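Local coordinates for protein BauA (Acinetobacter baumannii, PDB 6H7F) that probably acts as a TonB-dependent outer-membrane receptor that takes up the iron-loaded siderophore acinetobactin into Acinetobacter baumannii, at residues K316-S321 against L336-F341. Sequence-based numbering, arbitrary orientation.
With FV8 ((4~{S},5~{R})-2-[2,3-bis(oxidanyl)phenyl]-~{N}-[2-(1~{H}-imidazol-4-yl)ethyl]-5-methyl-~{N}-oxidanyl-4,5-dihydro-1,3-oxazole-4-carboxamide), chain E.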
loop_
_atom_site.group_PDB
_atom_site.type_symbol
_atom_site.label_atom_id
_atom_site.label_comp_id
_atom_site.label_asym_id
_atom_site.label_seq_id
_atom_site.Cartn_x
_atom_site.Cartn_y
_atom_site.Cartn_z
ATOM N N LYS A 316 -4.471 -34.346 9.842
ATOM C CA LYS A 316 -3.024 -34.618 9.772
ATOM C C LYS A 316 -2.249 -33.306 9.900
ATOM O O LYS A 316 -2.571 -32.316 9.226
ATOM C CB LYS A 316 -2.677 -35.311 8.455
ATOM C CG LYS A 316 -3.219 -36.726 8.299
ATOM C CD LYS A 316 -3.159 -37.226 6.853
ATOM C CE LYS A 316 -3.158 -38.732 6.717
ATOM N NZ LYS A 316 -4.253 -39.351 7.495
ATOM N N TYR A 317 -1.228 -33.316 10.757
ATOM C CA TYR A 317 -0.389 -32.147 11.007
ATOM C C TYR A 317 1.068 -32.588 11.099
ATOM O O TYR A 317 1.409 -33.504 11.856
ATOM C CB TYR A 317 -0.816 -31.424 12.287
ATOM C CG TYR A 317 0.004 -30.203 12.643
ATOM C CD1 TYR A 317 1.283 -30.308 13.159
ATOM C CD2 TYR A 317 -0.527 -28.937 12.524
ATOM C CE1 TYR A 317 2.025 -29.186 13.509
ATOM C CE2 TYR A 317 0.194 -27.805 12.869
ATOM C CZ TYR A 317 1.480 -27.921 13.366
ATOM O OH TYR A 317 2.178 -26.783 13.710
ATOM N N ASN A 318 1.914 -31.924 10.310
ATOM C CA ASN A 318 3.363 -32.105 10.346
ATOM C C ASN A 318 4.014 -30.718 10.446
ATOM O O ASN A 318 3.925 -29.930 9.510
ATOM C CB ASN A 318 3.825 -32.896 9.118
ATOM C CG ASN A 318 5.261 -33.386 9.197
ATOM O OD1 ASN A 318 5.917 -33.297 10.243
ATOM N ND2 ASN A 318 5.748 -33.947 8.099
ATOM N N GLY A 319 4.634 -30.413 11.594
ATOM C CA GLY A 319 5.237 -29.079 11.803
ATOM C C GLY A 319 5.740 -28.858 13.217
ATOM O O GLY A 319 6.193 -29.776 13.883
ATOM N N ALA A 320 5.681 -27.605 13.663
ATOM C CA ALA A 320 6.099 -27.227 15.019
ATOM C C ALA A 320 4.982 -27.561 16.012
ATOM O O ALA A 320 3.797 -27.330 15.702
ATOM C CB ALA A 320 6.414 -25.755 15.058
ATOM N N SER A 321 5.364 -28.077 17.193
ATOM C CA SER A 321 4.464 -28.093 18.351
ATOM C C SER A 321 4.454 -26.710 18.991
ATOM O O SER A 321 3.405 -26.253 19.384
ATOM C CB SER A 321 4.802 -29.167 19.386
ATOM O OG SER A 321 6.192 -29.267 19.584
ATOM N N LEU A 336 9.347 -29.866 17.121
ATOM C CA LEU A 336 8.578 -30.428 16.040
ATOM C C LEU A 336 7.714 -31.566 16.588
ATOM O O LEU A 336 8.082 -32.234 17.568
ATOM C CB LEU A 336 9.533 -30.915 14.949
ATOM C CG LEU A 336 10.534 -29.871 14.435
ATOM C CD1 LEU A 336 11.423 -30.452 13.354
ATOM C CD2 LEU A 336 9.826 -28.630 13.908
ATOM N N GLY A 337 6.555 -31.757 15.953
ATOM C CA GLY A 337 5.622 -32.796 16.304
ATOM C C GLY A 337 4.817 -33.227 15.099
ATOM O O GLY A 337 4.784 -32.524 14.104
ATOM N N GLN A 338 4.192 -34.405 15.195
ATOM C CA GLN A 338 3.261 -34.897 14.192
ATOM C C GLN A 338 2.039 -35.465 14.902
ATOM O O GLN A 338 2.150 -36.068 15.989
ATOM C CB GLN A 338 3.907 -35.968 13.308
ATOM C CG GLN A 338 5.165 -35.489 12.601
ATOM C CD GLN A 338 5.769 -36.528 11.681
ATOM O OE1 GLN A 338 5.483 -37.726 11.782
ATOM N NE2 GLN A 338 6.629 -36.069 10.782
ATOM N N LEU A 339 0.884 -35.268 14.279
ATOM C CA LEU A 339 -0.363 -35.800 14.774
ATOM C C LEU A 339 -1.237 -36.211 13.586
ATOM O O LEU A 339 -1.309 -35.499 12.561
ATOM C CB LEU A 339 -1.041 -34.740 15.642
ATOM C CG LEU A 339 -2.405 -35.121 16.217
ATOM C CD1 LEU A 339 -2.278 -36.233 17.253
ATOM C CD2 LEU A 339 -3.074 -33.901 16.844
ATOM N N ALA A 340 -1.862 -37.386 13.718
ATOM C CA ALA A 340 -2.989 -37.766 12.895
ATOM C C ALA A 340 -4.087 -38.312 13.798
ATOM O O ALA A 340 -3.800 -39.005 14.764
ATOM C CB ALA A 340 -2.561 -38.781 11.870
ATOM N N PHE A 341 -5.336 -37.958 13.504
ATOM C CA PHE A 341 -6.425 -38.589 14.163
ATOM C C PHE A 341 -7.587 -38.740 13.188
ATOM O O PHE A 341 -7.752 -37.935 12.262
ATOM C CB PHE A 341 -6.774 -37.878 15.475
ATOM C CG PHE A 341 -7.296 -36.468 15.367
ATOM C CD1 PHE A 341 -8.622 -36.219 15.064
ATOM C CD2 PHE A 341 -6.481 -35.389 15.671
ATOM C CE1 PHE A 341 -9.107 -34.914 15.013
ATOM C CE2 PHE A 341 -6.969 -34.087 15.628
ATOM C CZ PHE A 341 -8.282 -33.849 15.301
HETATM C CAJ FV8 E . -5.639 -32.318 18.929
HETATM N NAN FV8 E . -5.237 -33.399 19.586
HETATM C CAI FV8 E . -3.975 -33.139 20.059
HETATM N NAO FV8 E . -3.583 -31.870 19.702
HETATM C CAT FV8 E . -4.631 -31.394 19.019
HETATM C CAK FV8 E . -4.721 -30.014 18.400
HETATM C CAL FV8 E . -3.790 -29.909 17.181
HETATM N NAY FV8 E . -2.417 -30.124 17.625
HETATM O OAE FV8 E . -2.078 -29.744 18.898
HETATM C C FV8 E . -1.491 -30.631 16.838
HETATM O O FV8 E . -1.747 -30.970 15.649
HETATM C CA FV8 E . -0.249 -30.814 17.501
HETATM N N FV8 E . -0.434 -31.732 18.669
HETATM C CB FV8 E . 0.791 -31.526 16.659
HETATM C CG2 FV8 E . 2.138 -30.763 16.615
HETATM O OG1 FV8 E . 1.064 -32.758 17.336
HETATM C CAR FV8 E . 0.376 -32.799 18.512
HETATM C CAV FV8 E . 0.418 -33.881 19.328
HETATM C CAH FV8 E . 1.213 -34.975 18.966
HETATM C CAF FV8 E . 1.277 -36.121 19.778
HETATM C CAG FV8 E . 0.513 -36.200 20.958
HETATM C CAS FV8 E . -0.297 -35.115 21.306
HETATM O OAC FV8 E . -1.068 -35.094 22.436
HETATM C CAU FV8 E . -0.339 -33.988 20.477
HETATM O OAD FV8 E . -1.108 -32.945 20.836
HETATM O O HOH W 1 6.434 -32.073 20.068
#
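With CG anti to the backbone N in both Y317 (chi1 179°) and L339 (chi1 178°), these two side chains extend from one face of an antiparallel strand pair in the TonB-dependent receptor barrel and meet FV8 there. Y317 and L339 are a hydrogen-bonded pair: Y317 N gives to L339 O at 2.8 Å, and L339 N returns the bond to Y317 O. G319 and G337 form the next such pair, G337 N reaching G319 O at 2.9 Å.

One face of the Y317 ring lies over the hydroxamate carbonyl carbon FV8 C, and the oxazoline methyl FV8 CG2 lies over the same face, 3.5 Å from Y317 CE1. That methyl also packs against the backbone of G337, with A320 O and S321 CA close by. L339, beside Y317 on this face, meets the ligand with two of its atoms: CB touches FV8 OG1, while CD2 comes within 3.4 Å of FV8 O. The side chain of L339 also approaches the ferric ion, so the strand pair lines the iron-siderophore pocket.

On the opposite face, N318 and Q338 run side by side with amide planes 87° apart. Q338 NE2 comes to N318 OD1 from above the carbonyl plane of N318, off its lone pairs, giving a bent bond of 2.9 Å; E407 O and T409 N hold the Q338 amide as well. The chain turns a corner at G319 and again at S321, and the Y317 hydroxyl ties across the first of them: OH donates to A320 O at 2.6 Å, in the carbonyl plane and on a lone pair.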